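Local atomic coordinates of Esterase/lipase (Lactobacillus rhamnosus, PDB entry 4N5H), a protein that probably hydrolyses ester bonds, and may transfer acyl groups, as a serine esterase of the alpha/beta-hydrolase fold. Residues A[30-35]-A[283-288]; A[137-142]-A[306-311]; A[156-161]-A[166-171]. The protein carries 1 engineered substitution. All coordinates share one frame; numbering follows the deposited sequence. Where two conformers were deposited one is given.

Contact 1. Residues A[30-35]-A[283-288]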
loop_
_atom_site.group_PDB
_atom_site.type_symbol
_atom_site.label_atom_id
_atom_site.label_comp_id
_atom_site.label_asym_id
_atom_site.label_seq_id
_atom_site.Cartn_x
_atom_site.Cartn_y
_atom_site.Cartn_z
ATOM N N ARG A 30 12.836 -5.102 0.623
ATOM C CA ARG A 30 12.465 -5.998 -0.444
ATOM C C ARG A 30 11.801 -7.255 0.078
ATOM O O ARG A 30 12.253 -7.837 1.079
ATOM C CB ARG A 30 13.713 -6.427 -1.209
ATOM C CG ARG A 30 13.443 -7.170 -2.520
ATOM C CD ARG A 30 14.766 -7.511 -3.155
ATOM N NE ARG A 30 14.584 -8.522 -4.178
ATOM C CZ ARG A 30 15.548 -9.255 -4.637
ATOM N NH1 ARG A 30 16.804 -9.024 -4.261
ATOM N NH2 ARG A 30 15.265 -10.211 -5.564
ATOM N N VAL A 31 10.762 -7.700 -0.598
ATOM C CA VAL A 31 10.088 -8.977 -0.222
ATOM C C VAL A 31 10.519 -10.089 -1.133
ATOM O O VAL A 31 10.551 -9.893 -2.340
ATOM C CB VAL A 31 8.590 -8.776 -0.342
ATOM C CG1 VAL A 31 7.864 -10.021 -0.046
ATOM C CG2 VAL A 31 8.112 -7.639 0.556
ATOM N N PRO A 32 10.763 -11.306 -0.584
ATOM C CA PRO A 32 11.174 -12.374 -1.474
ATOM C C PRO A 32 10.052 -12.683 -2.472
ATOM O O PRO A 32 8.931 -12.750 -2.066
ATOM C CB PRO A 32 11.496 -13.556 -0.505
ATOM C CG PRO A 32 11.714 -12.912 0.768
ATOM C CD PRO A 32 10.882 -11.676 0.839
ATOM N N GLU A 33 10.411 -12.860 -3.709
ATOM C CA GLU A 33 9.424 -13.111 -4.753
ATOM C C GLU A 33 9.196 -14.659 -4.932
ATOM O O GLU A 33 9.936 -15.549 -4.433
ATOM C CB GLU A 33 9.957 -12.615 -6.125
ATOM C CG GLU A 33 10.421 -11.155 -6.210
ATOM C CD GLU A 33 11.415 -10.897 -7.357
ATOM O OE1 GLU A 33 12.652 -10.955 -7.124
ATOM O OE2 GLU A 33 10.962 -10.649 -8.499
ATOM N N ASP A 34 8.129 -14.950 -5.648
ATOM C CA ASP A 34 7.911 -16.323 -6.054
ATOM C C ASP A 34 7.572 -17.272 -4.907
ATOM O O ASP A 34 8.018 -18.390 -4.831
ATOM C CB ASP A 34 9.074 -16.837 -6.856
ATOM C CG ASP A 34 9.401 -15.921 -8.074
ATOM O OD1 ASP A 34 8.456 -15.469 -8.764
ATOM O OD2 ASP A 34 10.609 -15.692 -8.263
ATOM N N VAL A 35 6.837 -16.720 -3.959
ATOM C CA VAL A 35 6.341 -17.493 -2.791
ATOM C C VAL A 35 4.830 -17.281 -2.637
ATOM O O VAL A 35 4.322 -16.184 -2.979
ATOM C CB VAL A 35 7.067 -16.992 -1.534
ATOM C CG1 VAL A 35 6.514 -17.582 -0.234
ATOM C CG2 VAL A 35 8.543 -17.366 -1.674
ATOM N N GLN A 283 16.314 -10.515 10.055
ATOM C CA GLN A 283 15.780 -9.179 9.789
ATOM C C GLN A 283 16.010 -8.666 8.385
ATOM O O GLN A 283 15.145 -7.948 7.890
ATOM C CB GLN A 283 16.339 -8.167 10.776
ATOM C CG GLN A 283 15.897 -8.453 12.170
ATOM C CD GLN A 283 16.454 -7.393 13.168
ATOM O OE1 GLN A 283 17.467 -6.724 12.932
ATOM N NE2 GLN A 283 15.616 -7.166 14.224
ATOM N N HIS A 284 17.098 -9.076 7.719
ATOM C CA HIS A 284 17.422 -8.665 6.345
ATOM C C HIS A 284 17.873 -9.830 5.514
ATOM O O HIS A 284 19.110 -10.048 5.250
ATOM C CB HIS A 284 18.511 -7.610 6.383
ATOM C CG HIS A 284 17.990 -6.264 6.743
ATOM N ND1 HIS A 284 17.337 -5.477 5.822
ATOM C CD2 HIS A 284 17.876 -5.648 7.912
ATOM C CE1 HIS A 284 16.887 -4.377 6.436
ATOM N NE2 HIS A 284 17.199 -4.480 7.707
ATOM N N TRP A 285 16.883 -10.596 5.051
ATOM C CA TRP A 285 17.167 -11.748 4.182
ATOM C C TRP A 285 17.974 -11.414 2.969
ATOM O O TRP A 285 18.699 -12.259 2.461
ATOM C CB TRP A 285 15.840 -12.395 3.759
ATOM C CG TRP A 285 15.098 -11.606 2.752
ATOM C CD1 TRP A 285 14.240 -10.588 2.983
ATOM C CD2 TRP A 285 15.288 -11.649 1.327
ATOM N NE1 TRP A 285 13.872 -10.013 1.770
ATOM C CE2 TRP A 285 14.438 -10.690 0.756
ATOM C CE3 TRP A 285 15.989 -12.500 0.479
ATOM C CZ2 TRP A 285 14.344 -10.490 -0.586
ATOM C CZ3 TRP A 285 15.944 -12.271 -0.820
ATOM C CH2 TRP A 285 15.124 -11.284 -1.390
ATOM N N GLU A 286 17.852 -10.145 2.517
ATOM C CA GLU A 286 18.352 -9.786 1.197
ATOM C C GLU A 286 19.856 -9.457 1.227
ATOM O O GLU A 286 20.484 -9.333 0.195
ATOM C CB GLU A 286 17.495 -8.594 0.668
ATOM C CG GLU A 286 17.821 -7.187 1.194
ATOM C CD GLU A 286 17.291 -6.846 2.573
ATOM O OE1 GLU A 286 16.762 -7.747 3.294
ATOM O OE2 GLU A 286 17.421 -5.702 2.978
ATOM N N TRP A 287 20.432 -9.255 2.411
ATOM C CA TRP A 287 21.824 -8.906 2.406
ATOM C C TRP A 287 22.643 -10.155 1.966
ATOM O O TRP A 287 22.371 -11.278 2.398
ATOM C CB TRP A 287 22.299 -8.546 3.751
ATOM C CG TRP A 287 21.685 -7.344 4.373
ATOM C CD1 TRP A 287 20.876 -6.447 3.817
ATOM C CD2 TRP A 287 22.001 -6.874 5.691
ATOM N NE1 TRP A 287 20.619 -5.437 4.713
ATOM C CE2 TRP A 287 21.283 -5.681 5.882
ATOM C CE3 TRP A 287 22.825 -7.373 6.734
ATOM C CZ2 TRP A 287 21.273 -4.986 7.107
ATOM C CZ3 TRP A 287 22.868 -6.653 7.954
ATOM C CH2 TRP A 287 22.116 -5.466 8.119
ATOM N N PRO A 288 23.788 -9.947 1.263
ATOM C CA PRO A 288 24.684 -11.085 0.902
ATOM C C PRO A 288 25.103 -11.985 2.062
ATOM O O PRO A 288 25.059 -13.208 1.945
ATOM C CB PRO A 288 25.916 -10.356 0.316
ATOM C CG PRO A 288 25.379 -9.060 -0.202
ATOM C CD PRO A 288 24.178 -8.686 0.593
HETATM O O HOH W 1 15.619 -4.427 0.984
#
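The indole of Trp285 lies under the ring of Pro32, whose CG sits over the centre of the face, 3.7 Å from the centroid of the five-membered ring and nearly along its normal, a CH-pi contact. The opposite face is covered from within its own turn by CB of Glu286, so the indole is held flat between proline and glutamate carbons. Its edge is used as well. NE1 of Trp285 donates to the backbone O of Arg30 over 2.8 Å in a nearly straight bond (167°); the acceptor lies in the indole plane, whereas the donor stands above the carbonyl plane. With chi1 at 74°, CG of Trp285 falls between the backbone N and the carbonyl carbon, and this rotation carries the ring out to residues 30-32. The extended Arg30 side chain runs across the six-membered end of the indole, where CH2 of Trp285 comes over one face of the guanidinium, 3.9 Å from CZ of Arg30. With the planes 61° apart, the CH2 corner of the indole points at the guanidinium face and does not lie flat on it. At the guanidinium edge, NH2 of Arg30 forms a salt bridge of 3.1 Å with OE1 of Glu33. A water accepts from N of Arg30 and donates weakly to OE2 of Glu286, which also takes the bond from ND1 of His284 on its syn side. NE2 of His284 and OE2 of Glu286 also bond OE1 of Glu40 and the backbone N of Thr39, respectively, both of a neighbouring subunit. The loop after helix 2-28 is thus fastened to the turn before helix 288-311 next to a subunit interface. Here the buried indole N-H is satisfied by a backbone carbonyl, while the charge of Arg30 is probably balanced by Glu33.

Contact 2. Residues A[137-142]-A[306-311]; sequences LDHVLL and KQQDQA
The His139 imidazole has CB of Asp138 over one face, offset toward the rim, and OD1 of Asp309 at its edge, close to the ring plane. NE2 of His139 donates to OD1 of Asp309 over 2.7 Å in a somewhat bent bond. The carboxylate is met on its syn side and stands nearly upright to the ring, the planes 79° apart. By contrast, the amide of Gln308 is turned only 14° from the imidazole plane, yet it does not stack on it: NE2 of Gln308 approaches CD2 of His139 obliquely, at 3.5 Å. The same NE2 of Gln308 gives its hydrogen to the backbone O of Asp138 across 2.9 Å, in an almost straight bond that lies in the amide plane but reaches the carbonyl from above its own plane. Gln308 stretches from the helix to that carbonyl because CG is anti to the backbone N (chi1 177°) and the chain stays extended beyond it. A water donates both to OE1 of Gln308, at 2.6 Å, and to O of Asp138, which therefore receives two hydrogens. At the other ring nitrogen, ND1 of His139 is bonded to OD2 of Asp136, so both ring nitrogens have carboxylate partners and the rotation of the ring is fixed. A leucine at His139 would probably leave Asp309 and Asp136 without their shared mate, and the end of the helix freer to move. The contact ties the last turns of helix 288-311 to the corner leading into strand 140-145, at the protein surface. Two carboxylates bonded to one imidazole are likely to favour its protonated, positively charged form, which would add an electrostatic component to the hydrogen bonds, with an amide bond and a bridging water beside it.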
loop_
_atom_site.group_PDB
_atom_site.type_symbol
_atom_site.label_atom_id
_atom_site.label_comp_id
_atom_site.label_asym_id
_atom_site.label_seq_id
_atom_site.Cartn_x
_atom_site.Cartn_y
_atom_site.Cartn_z
ATOM N N LEU A 137 7.431 -34.361 6.461
ATOM C CA LEU A 137 7.841 -34.376 7.822
ATOM C C LEU A 137 8.903 -35.441 8.200
ATOM O O LEU A 137 9.235 -35.578 9.356
ATOM C CB LEU A 137 6.619 -34.531 8.694
ATOM C CG LEU A 137 5.620 -33.354 8.617
ATOM C CD1 LEU A 137 4.417 -33.652 9.537
ATOM C CD2 LEU A 137 6.295 -32.009 9.027
ATOM N N ASP A 138 9.467 -36.104 7.192
ATOM C CA ASP A 138 10.624 -36.966 7.446
ATOM C C ASP A 138 11.911 -36.171 7.522
ATOM O O ASP A 138 12.930 -36.650 8.055
ATOM C CB ASP A 138 10.714 -38.035 6.376
ATOM C CG ASP A 138 9.616 -39.104 6.511
ATOM O OD1 ASP A 138 9.074 -39.281 7.637
ATOM O OD2 ASP A 138 9.334 -39.677 5.496
ATOM N N HIS A 139 11.886 -34.946 7.002
ATOM C CA HIS A 139 13.027 -34.086 6.978
ATOM C C HIS A 139 12.557 -32.740 7.484
ATOM O O HIS A 139 11.931 -31.994 6.716
ATOM C CB HIS A 139 13.519 -33.949 5.601
ATOM C CG HIS A 139 13.882 -35.260 4.938
ATOM N ND1 HIS A 139 13.085 -35.804 3.951
ATOM C CD2 HIS A 139 14.855 -36.188 5.188
ATOM C CE1 HIS A 139 13.543 -36.996 3.591
ATOM N NE2 HIS A 139 14.647 -37.229 4.280
ATOM N N VAL A 140 12.977 -32.426 8.726
ATOM C CA VAL A 140 12.445 -31.252 9.458
ATOM C C VAL A 140 13.610 -30.456 10.015
ATOM O O VAL A 140 14.395 -30.924 10.839
ATOM C CB VAL A 140 11.466 -31.597 10.559
ATOM C CG1 VAL A 140 10.937 -30.335 11.291
ATOM C CG2 VAL A 140 10.288 -32.390 9.978
ATOM N N LEU A 141 13.654 -29.176 9.648
ATOM C CA LEU A 141 14.572 -28.215 10.233
ATOM C C LEU A 141 13.769 -27.329 11.242
ATOM O O LEU A 141 12.816 -26.670 10.810
ATOM C CB LEU A 141 15.155 -27.315 9.192
ATOM C CG LEU A 141 15.951 -26.077 9.609
ATOM C CD1 LEU A 141 17.030 -26.382 10.598
ATOM C CD2 LEU A 141 16.506 -25.312 8.424
ATOM N N LEU A 142 14.137 -27.357 12.506
ATOM C CA LEU A 142 13.561 -26.505 13.538
ATOM C C LEU A 142 14.497 -25.331 13.737
ATOM O O LEU A 142 15.727 -25.564 13.967
ATOM C CB LEU A 142 13.407 -27.239 14.809
ATOM C CG LEU A 142 12.789 -26.444 15.968
ATOM C CD1 LEU A 142 11.368 -26.051 15.679
ATOM C CD2 LEU A 142 12.904 -27.217 17.262
ATOM N N LYS A 306 20.017 -36.073 3.480
ATOM C CA LYS A 306 20.537 -37.040 2.494
ATOM C C LYS A 306 21.171 -38.196 3.230
ATOM O O LYS A 306 21.052 -39.369 2.849
ATOM C CB LYS A 306 21.604 -36.387 1.594
ATOM C CG LYS A 306 21.004 -35.566 0.438
ATOM N N GLN A 307 21.896 -37.909 4.257
ATOM C CA GLN A 307 22.521 -38.970 5.049
ATOM C C GLN A 307 21.488 -39.852 5.674
ATOM O O GLN A 307 21.644 -41.101 5.734
ATOM C CB GLN A 307 23.439 -38.449 6.149
ATOM C CG GLN A 307 24.660 -37.768 5.596
ATOM C CD GLN A 307 25.372 -36.824 6.574
ATOM O OE1 GLN A 307 25.294 -36.956 7.813
ATOM N NE2 GLN A 307 26.126 -35.889 6.002
ATOM N N GLN A 308 20.441 -39.229 6.181
ATOM C CA GLN A 308 19.317 -40.007 6.755
ATOM C C GLN A 308 18.723 -40.913 5.649
ATOM O O GLN A 308 18.470 -42.129 5.848
ATOM C CB GLN A 308 18.279 -39.060 7.309
ATOM C CG GLN A 308 17.070 -39.734 7.856
ATOM C CD GLN A 308 15.981 -38.685 8.162
ATOM O OE1 GLN A 308 16.188 -37.773 8.923
ATOM N NE2 GLN A 308 14.877 -38.786 7.488
ATOM N N ASP A 309 18.493 -40.386 4.456
ATOM C CA ASP A 309 17.894 -41.199 3.394
ATOM C C ASP A 309 18.797 -42.406 2.961
ATOM O O ASP A 309 18.281 -43.500 2.622
ATOM C CB ASP A 309 17.674 -40.362 2.104
ATOM C CG ASP A 309 16.602 -39.272 2.289
ATOM O OD1 ASP A 309 15.815 -39.410 3.281
ATOM O OD2 ASP A 309 16.612 -38.335 1.453
ATOM N N GLN A 310 20.107 -42.163 2.921
ATOM C CA GLN A 310 21.080 -43.250 2.616
ATOM C C GLN A 310 21.007 -44.311 3.698
ATOM O O GLN A 310 21.061 -45.493 3.431
ATOM C CB GLN A 310 22.514 -42.664 2.610
ATOM C CG GLN A 310 22.731 -41.693 1.438
ATOM C CD GLN A 310 24.029 -40.835 1.586
ATOM O OE1 GLN A 310 24.552 -40.623 2.698
ATOM N NE2 GLN A 310 24.536 -40.330 0.451
ATOM N N ALA A 311 20.873 -43.877 4.947
ATOM C CA ALA A 311 20.872 -44.711 6.117
ATOM C C ALA A 311 19.572 -45.559 6.111
ATOM O O ALA A 311 19.548 -46.679 6.679
ATOM C CB ALA A 311 20.946 -43.867 7.396
HETATM O O HOH W 2 14.624 -36.447 10.511
#

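Contact 3. Residues A[156-161]-A[166-171]; sequences ACIQQS and ELFGVS
Helix 147-158 follows the presumed nucleophile elbow of the alpha/beta-hydrolase fold, and its C-terminal turn packs here against the end of the short helix 162-168 and the residues just after it. Ile158 carries the contact with both of its branches. CD1 of Ile158 rests over one face of the Phe168 ring, 3.8 Å from the centroid and 15° off the normal, in a CH-pi contact; it is shifted toward the rim and comes closest to CD1 of Phe168, at 3.6 Å. CG1 of Ile158 follows behind, nearest CD1 and CE1 of Phe168. The other branch serves Val170: CG2 of Ile158 meets CG2 of Val170 at 3.6 Å, methyl against methyl. This division follows from chi1 of Ile158 (-62°), which sets CG1 anti to the carbonyl carbon and CG2 anti to the backbone N, so that the branches diverge toward two partners. Between those partners Gly169, with positive phi, is the first residue to leave helical angles and forms a Schellman motif, turning the chain so that Phe168 and Val170 both point toward Ile158. In 156-161 the chain makes a type I turn from Ile158 to Ser161, and OG of Ser161 caps N of Leu164 at the start of the next helix. Helix 112-129 lies alongside: Phe120 touches both Ile158 and Val170, while Gln117 touches Val170 and bonds O of Phe168. The two consecutive helices thus fold back on each other through an apolar contact, with helix 112-129 packed against it.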
loop_
_atom_site.group_PDB
_atom_site.type_symbol
_atom_site.label_atom_id
_atom_site.label_comp_id
_atom_site.label_asym_id
_atom_site.label_seq_id
_atom_site.Cartn_x
_atom_site.Cartn_y
_atom_site.Cartn_z
ATOM N N ALA A 156 13.437 -28.938 21.375
ATOM C CA ALA A 156 14.279 -30.039 20.876
ATOM C C ALA A 156 14.553 -31.068 22.001
ATOM O O ALA A 156 14.475 -32.263 21.729
ATOM C CB ALA A 156 15.592 -29.518 20.361
ATOM N N CYS A 157 14.764 -30.603 23.196
ATOM C CA CYS A 157 15.004 -31.507 24.330
ATOM C C CYS A 157 13.736 -32.175 24.818
ATOM O O CYS A 157 13.691 -33.402 25.079
ATOM C CB CYS A 157 15.597 -30.728 25.477
ATOM S SG CYS A 157 17.282 -30.114 25.154
ATOM N N ILE A 158 12.685 -31.377 24.921
ATOM C CA ILE A 158 11.389 -31.894 25.402
ATOM C C ILE A 158 10.885 -32.978 24.499
ATOM O O ILE A 158 10.368 -33.998 24.968
ATOM C CB ILE A 158 10.355 -30.779 25.606
ATOM C CG1 ILE A 158 10.820 -29.787 26.665
ATOM C CG2 ILE A 158 8.976 -31.343 25.954
ATOM C CD1 ILE A 158 10.158 -28.441 26.591
ATOM N N GLN A 159 11.017 -32.838 23.197
ATOM C CA GLN A 159 10.569 -33.834 22.283
ATOM C C GLN A 159 11.254 -35.199 22.504
ATOM O O GLN A 159 10.686 -36.208 22.100
ATOM C CB GLN A 159 10.760 -33.309 20.851
ATOM C CG GLN A 159 10.582 -34.318 19.740
ATOM C CD GLN A 159 9.159 -34.824 19.549
ATOM O OE1 GLN A 159 8.225 -34.285 20.113
ATOM N NE2 GLN A 159 9.002 -35.826 18.699
ATOM N N GLN A 160 12.462 -35.223 23.094
ATOM C CA GLN A 160 13.166 -36.464 23.264
ATOM C C GLN A 160 12.913 -37.103 24.648
ATOM O O GLN A 160 13.418 -38.183 24.924
ATOM C CB GLN A 160 14.670 -36.230 23.170
ATOM C CG GLN A 160 15.150 -35.387 22.122
ATOM C CD GLN A 160 14.516 -35.654 20.807
ATOM O OE1 GLN A 160 14.171 -36.813 20.470
ATOM N NE2 GLN A 160 14.336 -34.512 19.990
ATOM N N SER A 161 12.238 -36.417 25.556
ATOM C CA SER A 161 12.242 -36.794 26.973
ATOM C C SER A 161 10.832 -36.929 27.544
ATOM O O SER A 161 10.073 -35.954 27.691
ATOM C CB SER A 161 12.941 -35.773 27.807
ATOM O OG SER A 161 12.704 -35.914 29.213
ATOM N N GLU A 166 6.206 -34.609 30.508
ATOM C CA GLU A 166 5.249 -34.568 31.645
ATOM C C GLU A 166 5.338 -33.244 32.332
ATOM O O GLU A 166 4.294 -32.654 32.681
ATOM C CB GLU A 166 5.609 -35.665 32.623
ATOM C CG GLU A 166 5.391 -37.017 31.965
ATOM C CD GLU A 166 4.079 -37.659 32.264
ATOM O OE1 GLU A 166 3.317 -37.074 33.045
ATOM O OE2 GLU A 166 3.835 -38.780 31.742
ATOM N N LEU A 167 6.544 -32.741 32.575
ATOM C CA LEU A 167 6.669 -31.465 33.329
ATOM C C LEU A 167 6.058 -30.266 32.558
ATOM O O LEU A 167 5.404 -29.392 33.164
ATOM C CB LEU A 167 8.121 -31.162 33.724
ATOM C CG LEU A 167 8.825 -31.953 34.832
ATOM C CD1 LEU A 167 10.150 -31.230 35.109
ATOM C CD2 LEU A 167 8.021 -32.103 36.126
ATOM N N PHE A 168 6.248 -30.235 31.236
ATOM C CA PHE A 168 5.713 -29.180 30.450
ATOM C C PHE A 168 4.288 -29.400 29.988
ATOM O O PHE A 168 3.749 -28.510 29.354
ATOM C CB PHE A 168 6.651 -28.889 29.254
ATOM C CG PHE A 168 7.884 -28.137 29.658
ATOM C CD1 PHE A 168 9.023 -28.799 30.011
ATOM C CD2 PHE A 168 7.901 -26.722 29.680
ATOM C CE1 PHE A 168 10.163 -28.102 30.398
ATOM C CE2 PHE A 168 9.094 -26.015 30.009
ATOM C CZ PHE A 168 10.190 -26.723 30.381
ATOM N N GLY A 169 3.709 -30.551 30.291
ATOM C CA GLY A 169 2.317 -30.840 29.931
ATOM C C GLY A 169 2.118 -30.942 28.425
ATOM O O GLY A 169 1.061 -30.521 27.961
ATOM N N VAL A 170 3.032 -31.609 27.726
ATOM C CA VAL A 170 2.904 -31.828 26.239
ATOM C C VAL A 170 3.130 -33.284 25.946
ATOM O O VAL A 170 3.585 -33.983 26.775
ATOM C CB VAL A 170 3.903 -30.943 25.431
ATOM C CG1 VAL A 170 3.667 -29.495 25.715
ATOM C CG2 VAL A 170 5.359 -31.239 25.742
ATOM N N SER A 171 2.627 -33.714 24.818
ATOM C CA SER A 171 2.927 -35.043 24.268
ATOM C C SER A 171 3.937 -34.890 23.170
ATOM O O SER A 171 3.966 -33.895 22.478
ATOM C CB SER A 171 1.639 -35.587 23.646
ATOM O OG SER A 171 0.695 -35.787 24.652
#

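How the contacts relate
Contact 3 is buried and apolar, built from methyl groups and one ring; contact 1 is partly buried and mixes an indole with polar partners; contact 2 lies at the surface and depends on a histidine-carboxylate bond and an amide-to-backbone-carbonyl bond. Contacts 1 and 2 share helix 288-311, which begins at the former and ends at the latter, their centres about 26 Å apart. Contacts 2 and 3 are linked by strand 140-145 running on into helix 147-158, and their nearest atoms are about 4 Å apart. Contacts 1 and 3 lie on opposite sides of the chain's centre. Of the three, contact 1 alone borders another subunit.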